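Possible TctC subunit of the Tripartite Tricarboxylate Transport(TTT) Family (PDB 6HKE) probably captures malate and related C4-dicarboxylates in the periplasm and delivers them to a tripartite tricarboxylate transporter for high-affinity uptake. Local coordinates at residues V164-L178 and V186-A199. The protein carries 2 engineered substitutions. Sequence-based numbering, arbitrary orientation.
Sequences VDPTGVPFSGTGPAL and VDYMCDQIVNAVPA. With LMR ((2S)-2-hydroxybutanedioic acid), chain E; MLT (D-malate), chain D.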
loop_
_atom_site.group_PDB
_atom_site.type_symbol
_atom_site.label_atom_id
_atom_site.label_comp_id
_atom_site.label_asym_id
_atom_site.label_seq_id
_atom_site.Cartn_x
_atom_site.Cartn_y
_atom_site.Cartn_z
ATOM N N VAL A 164 -20.782 -8.733 -5.017
ATOM C CA VAL A 164 -20.556 -8.655 -6.485
ATOM C C VAL A 164 -19.183 -9.263 -6.776
ATOM O O VAL A 164 -18.280 -9.095 -5.952
ATOM C CB VAL A 164 -20.650 -7.200 -6.977
ATOM C CG1 VAL A 164 -22.006 -6.589 -6.643
ATOM C CG2 VAL A 164 -19.530 -6.331 -6.422
ATOM N N ASP A 165 -19.042 -9.954 -7.903
ATOM C CA ASP A 165 -17.749 -10.523 -8.356
ATOM C C ASP A 165 -17.506 -10.111 -9.805
ATOM O O ASP A 165 -17.562 -10.943 -10.702
ATOM C CB ASP A 165 -17.695 -12.042 -8.169
ATOM C CG ASP A 165 -16.279 -12.594 -8.244
ATOM O OD1 ASP A 165 -15.327 -11.857 -7.870
ATOM O OD2 ASP A 165 -16.127 -13.757 -8.679
ATOM N N PRO A 166 -17.210 -8.817 -10.068
ATOM C CA PRO A 166 -16.786 -8.373 -11.397
ATOM C C PRO A 166 -15.386 -8.890 -11.753
ATOM O O PRO A 166 -14.664 -9.286 -10.857
ATOM C CB PRO A 166 -16.746 -6.841 -11.288
ATOM C CG PRO A 166 -16.537 -6.581 -9.811
ATOM C CD PRO A 166 -17.223 -7.722 -9.088
ATOM N N THR A 167 -15.030 -8.853 -13.034
ATOM C CA THR A 167 -13.663 -9.145 -13.538
ATOM C C THR A 167 -12.627 -8.228 -12.861
ATOM O O THR A 167 -12.853 -7.005 -12.822
ATOM C CB THR A 167 -13.582 -8.960 -15.055
ATOM O OG1 THR A 167 -14.680 -9.693 -15.590
ATOM C CG2 THR A 167 -12.268 -9.429 -15.640
ATOM N N GLY A 168 -11.515 -8.799 -12.393
ATOM C CA GLY A 168 -10.314 -8.044 -11.994
ATOM C C GLY A 168 -9.370 -7.942 -13.175
ATOM O O GLY A 168 -9.281 -8.915 -13.932
ATOM N N VAL A 169 -8.741 -6.785 -13.369
ATOM C CA VAL A 169 -7.686 -6.556 -14.399
ATOM C C VAL A 169 -6.413 -6.239 -13.620
ATOM O O VAL A 169 -6.357 -5.246 -12.889
ATOM C CB VAL A 169 -8.085 -5.440 -15.389
ATOM C CG1 VAL A 169 -7.069 -5.245 -16.499
ATOM C CG2 VAL A 169 -9.445 -5.690 -16.009
ATOM N N PRO A 170 -5.373 -7.097 -13.717
ATOM C CA PRO A 170 -4.144 -6.906 -12.957
ATOM C C PRO A 170 -3.192 -5.920 -13.644
ATOM O O PRO A 170 -2.997 -6.019 -14.849
ATOM C CB PRO A 170 -3.557 -8.329 -12.919
ATOM C CG PRO A 170 -3.983 -8.952 -14.226
ATOM C CD PRO A 170 -5.310 -8.297 -14.572
ATOM N N PHE A 171 -2.590 -5.027 -12.855
ATOM C CA PHE A 171 -1.598 -4.024 -13.315
ATOM C C PHE A 171 -0.280 -4.272 -12.579
ATOM O O PHE A 171 -0.268 -5.020 -11.609
ATOM C CB PHE A 171 -2.135 -2.601 -13.102
ATOM C CG PHE A 171 -3.209 -2.200 -14.081
ATOM C CD1 PHE A 171 -4.527 -2.574 -13.881
ATOM C CD2 PHE A 171 -2.885 -1.510 -15.241
ATOM C CE1 PHE A 171 -5.502 -2.224 -14.801
ATOM C CE2 PHE A 171 -3.856 -1.171 -16.163
ATOM C CZ PHE A 171 -5.161 -1.539 -15.950
ATOM N N SER A 172 0.802 -3.672 -13.069
ATOM C CA SER A 172 2.163 -3.692 -12.471
ATOM C C SER A 172 2.216 -2.793 -11.225
ATOM O O SER A 172 3.249 -2.841 -10.519
ATOM C CB SER A 172 3.203 -3.257 -13.491
ATOM O OG SER A 172 2.869 -2.000 -14.075
ATOM N N GLY A 173 1.191 -1.960 -11.018
ATOM C CA GLY A 173 1.021 -1.081 -9.844
ATOM C C GLY A 173 -0.248 -0.262 -9.970
ATOM O O GLY A 173 -0.917 -0.357 -11.024
ATOM N N THR A 174 -0.594 0.548 -8.968
ATOM C CA THR A 174 -1.777 1.452 -9.064
ATOM C C THR A 174 -1.364 2.756 -9.747
ATOM O O THR A 174 -2.271 3.547 -10.087
ATOM C CB THR A 174 -2.466 1.692 -7.723
ATOM O OG1 THR A 174 -1.471 2.275 -6.880
ATOM C CG2 THR A 174 -3.066 0.417 -7.169
ATOM N N GLY A 175 -0.076 2.958 -10.009
ATOM C CA GLY A 175 0.346 4.036 -10.928
ATOM C C GLY A 175 -0.216 3.794 -12.327
ATOM O O GLY A 175 -1.049 4.542 -12.819
ATOM N N PRO A 176 0.200 2.711 -13.015
ATOM C CA PRO A 176 -0.439 2.319 -14.273
ATOM C C PRO A 176 -1.959 2.110 -14.162
ATOM O O PRO A 176 -2.661 2.545 -15.054
ATOM C CB PRO A 176 0.309 1.031 -14.638
ATOM C CG PRO A 176 1.672 1.261 -14.049
ATOM C CD PRO A 176 1.371 1.887 -12.701
ATOM N N ALA A 177 -2.451 1.452 -13.114
ATOM C CA ALA A 177 -3.904 1.196 -12.942
ATOM C C ALA A 177 -4.661 2.535 -12.875
ATOM O O ALA A 177 -5.765 2.634 -13.432
ATOM C CB ALA A 177 -4.169 0.347 -11.726
ATOM N N LEU A 178 -4.102 3.536 -12.201
ATOM C CA LEU A 178 -4.756 4.859 -12.069
ATOM C C LEU A 178 -4.881 5.482 -13.453
ATOM O O LEU A 178 -5.983 5.918 -13.765
ATOM C CB LEU A 178 -3.960 5.777 -11.139
ATOM C CG LEU A 178 -4.652 7.093 -10.796
ATOM C CD1 LEU A 178 -5.968 6.834 -10.084
ATOM C CD2 LEU A 178 -3.744 7.975 -9.952
ATOM N N VAL A 186 -10.715 1.184 -17.346
ATOM C CA VAL A 186 -11.246 0.366 -16.220
ATOM C C VAL A 186 -12.280 1.211 -15.460
ATOM O O VAL A 186 -12.282 2.450 -15.615
ATOM C CB VAL A 186 -10.112 -0.152 -15.312
ATOM C CG1 VAL A 186 -9.265 -1.201 -16.018
ATOM C CG2 VAL A 186 -9.243 0.978 -14.789
ATOM N N ASP A 187 -13.130 0.556 -14.669
ATOM C CA ASP A 187 -14.368 1.139 -14.093
ATOM C C ASP A 187 -14.101 1.624 -12.671
ATOM O O ASP A 187 -14.357 2.807 -12.391
ATOM C CB ASP A 187 -15.508 0.136 -14.215
ATOM C CG ASP A 187 -15.843 -0.063 -15.684
ATOM O OD1 ASP A 187 -16.298 0.914 -16.302
ATOM O OD2 ASP A 187 -15.537 -1.143 -16.218
ATOM N N TYR A 188 -13.575 0.769 -11.803
ATOM C CA TYR A 188 -13.196 1.224 -10.450
ATOM C C TYR A 188 -11.971 0.482 -9.932
ATOM O O TYR A 188 -11.413 -0.418 -10.577
ATOM C CB TYR A 188 -14.394 1.166 -9.507
ATOM C CG TYR A 188 -14.921 -0.193 -9.139
ATOM C CD1 TYR A 188 -15.856 -0.821 -9.939
ATOM C CD2 TYR A 188 -14.587 -0.788 -7.931
ATOM C CE1 TYR A 188 -16.421 -2.026 -9.566
ATOM C CE2 TYR A 188 -15.133 -2.002 -7.554
ATOM C CZ TYR A 188 -16.058 -2.621 -8.374
ATOM O OH TYR A 188 -16.603 -3.825 -8.029
ATOM N N MET A 189 -11.561 0.927 -8.754
ATOM C CA MET A 189 -10.242 0.666 -8.160
ATOM C C MET A 189 -10.340 1.097 -6.699
ATOM O O MET A 189 -10.984 2.145 -6.429
ATOM C CB MET A 189 -9.229 1.526 -8.914
ATOM C CG MET A 189 -7.812 1.057 -8.863
ATOM S SD MET A 189 -6.904 2.238 -9.884
ATOM C CE MET A 189 -6.157 3.274 -8.634
ATOM N N CYS A 190 -9.776 0.306 -5.792
ATOM C CA CYS A 190 -9.485 0.765 -4.417
ATOM C C CYS A 190 -8.017 1.136 -4.414
ATOM O O CYS A 190 -7.237 0.291 -4.859
ATOM C CB CYS A 190 -9.836 -0.301 -3.397
ATOM S SG CYS A 190 -11.605 -0.675 -3.449
ATOM N N ASP A 191 -7.686 2.383 -4.062
ATOM C CA ASP A 191 -6.278 2.847 -4.108
ATOM C C ASP A 191 -5.906 3.572 -2.804
ATOM O O ASP A 191 -6.764 4.132 -2.141
ATOM C CB ASP A 191 -6.046 3.668 -5.372
ATOM C CG ASP A 191 -4.592 3.782 -5.824
ATOM O OD1 ASP A 191 -3.730 3.093 -5.243
ATOM O OD2 ASP A 191 -4.329 4.579 -6.761
ATOM N N GLN A 192 -4.626 3.519 -2.474
ATOM C CA GLN A 192 -3.980 4.322 -1.415
ATOM C C GLN A 192 -4.120 5.817 -1.751
ATOM O O GLN A 192 -3.954 6.220 -2.923
ATOM C CB GLN A 192 -2.536 3.834 -1.280
ATOM C CG GLN A 192 -2.453 2.475 -0.598
ATOM C CD GLN A 192 -1.168 1.754 -0.890
ATOM O OE1 GLN A 192 -0.218 1.839 -0.112
ATOM N NE2 GLN A 192 -1.121 1.084 -2.037
ATOM N N ILE A 193 -4.407 6.618 -0.729
ATOM C CA ILE A 193 -4.732 8.060 -0.866
ATOM C C ILE A 193 -3.576 8.800 -1.558
ATOM O O ILE A 193 -3.888 9.688 -2.370
ATOM C CB ILE A 193 -5.114 8.644 0.514
ATOM C CG1 ILE A 193 -5.723 10.038 0.381
ATOM C CG2 ILE A 193 -3.942 8.633 1.468
ATOM C CD1 ILE A 193 -6.402 10.521 1.632
ATOM N N VAL A 194 -2.307 8.481 -1.272
ATOM C CA VAL A 194 -1.150 9.210 -1.889
ATOM C C VAL A 194 -1.173 9.042 -3.409
ATOM O O VAL A 194 -0.810 9.967 -4.088
ATOM C CB VAL A 194 0.233 8.817 -1.330
ATOM C CG1 VAL A 194 0.366 9.190 0.130
ATOM C CG2 VAL A 194 0.548 7.358 -1.546
ATOM N N ASN A 195 -1.600 7.905 -3.933
ATOM C CA ASN A 195 -1.742 7.762 -5.401
ATOM C C ASN A 195 -2.953 8.554 -5.898
ATOM O O ASN A 195 -2.841 9.174 -6.970
ATOM C CB ASN A 195 -1.911 6.313 -5.833
ATOM C CG ASN A 195 -1.514 6.125 -7.277
ATOM O OD1 ASN A 195 -0.534 6.715 -7.733
ATOM N ND2 ASN A 195 -2.261 5.302 -7.991
ATOM N N ALA A 196 -4.070 8.515 -5.170
ATOM C CA ALA A 196 -5.381 9.005 -5.650
ATOM C C ALA A 196 -5.419 10.545 -5.652
ATOM O O ALA A 196 -6.118 11.122 -6.509
ATOM C CB ALA A 196 -6.477 8.431 -4.795
ATOM N N VAL A 197 -4.709 11.196 -4.727
ATOM C CA VAL A 197 -4.963 12.630 -4.415
ATOM C C VAL A 197 -4.680 13.467 -5.656
ATOM O O VAL A 197 -5.547 14.229 -6.051
ATOM C CB VAL A 197 -4.214 13.133 -3.162
ATOM C CG1 VAL A 197 -3.870 14.615 -3.264
ATOM C CG2 VAL A 197 -5.038 12.880 -1.911
ATOM N N PRO A 198 -3.495 13.363 -6.301
ATOM C CA PRO A 198 -3.172 14.220 -7.441
ATOM C C PRO A 198 -4.184 14.099 -8.595
ATOM O O PRO A 198 -4.473 15.101 -9.211
ATOM C CB PRO A 198 -1.766 13.760 -7.874
ATOM C CG PRO A 198 -1.202 13.045 -6.651
ATOM C CD PRO A 198 -2.406 12.424 -5.981
ATOM N N ALA A 199 -4.717 12.904 -8.855
ATOM C CA ALA A 199 -5.737 12.668 -9.901
ATOM C C ALA A 199 -7.058 13.364 -9.527
ATOM O O ALA A 199 -7.673 13.984 -10.435
ATOM C CB ALA A 199 -5.933 11.187 -10.109
HETATM C C1 LMR E . -1.010 -1.786 -4.235
HETATM O O1A LMR E . -0.392 -2.721 -3.701
HETATM O O1B LMR E . -2.254 -1.772 -4.428
HETATM C C2 LMR E . -0.193 -0.558 -4.668
HETATM O O2 LMR E . 0.664 -0.034 -3.659
HETATM C C3 LMR E . 0.682 -0.833 -5.895
HETATM C C4 LMR E . 1.633 0.343 -6.032
HETATM O O4A LMR E . 1.512 1.072 -7.034
HETATM O O4B LMR E . 2.464 0.554 -5.114
HETATM C C1 MLT D . -0.721 -1.906 -4.150
HETATM O O1 MLT D . -0.617 -2.680 -3.174
HETATM O O2 MLT D . -1.823 -1.753 -4.724
HETATM C C2 MLT D . 0.519 -1.196 -4.645
HETATM O O3 MLT D . 1.306 -0.503 -3.654
HETATM C C3 MLT D . 0.188 -0.107 -5.622
HETATM C C4 MLT D . 1.539 0.425 -6.022
HETATM O O4 MLT D . 2.356 0.792 -5.134
HETATM O O5 MLT D . 1.779 0.430 -7.246
#
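In the malate pocket of this type II periplasmic binding protein, Thr174 meets Asp191 and Asn195 where helix 174-182 lies against strand 188-192 and the start of helix 193-201, part of the alpha/beta layering of one domain; the two segments supply Thr174 and Gln192 to the ligand. Just after the N-cap Gly173, Thr174 N donates to a carboxylate oxygen of either ligand, O4A of (S)-malate or O5 of D-malate, at 2.9 Å each. Gln192 NE2 reaches hydroxyl O2 of (S)-malate (LMR) at 2.7 Å. Val150, Ser151, His80 and Thr30 complete the grip. Asp191 backs Thr174 as a second-shell residue. Asp191 OD1 lies 2.9 Å from Thr174 OG1, while OD2 takes a bond from Asn195 ND2 (163°) through its syn lone pair, nearly in the amide plane. CG of Asn195 is anti to the backbone N (chi1 -158°), which carries the amide to Thr174, and the same ND2 makes a weak bond to Thr174 O. Were Asp191 an alanine, Thr174 OG1 and Asn195 ND2 would probably both lose their carboxylate partner, and the amide would be held by little more than that weak bond. Next to the polar cluster, the bent end of Met189 lays SD on Ala177 CB (3.8 Å) and CE against Leu178 CD1. Leu178 CD2 packs 3.9 Å from Ala199 CB. Val186 CG1 meets the edge of the Phe171 ring, and Tyr188 OH, hydrogen-bonded to Asn159, touches Pro166 CG at 3.3 Å.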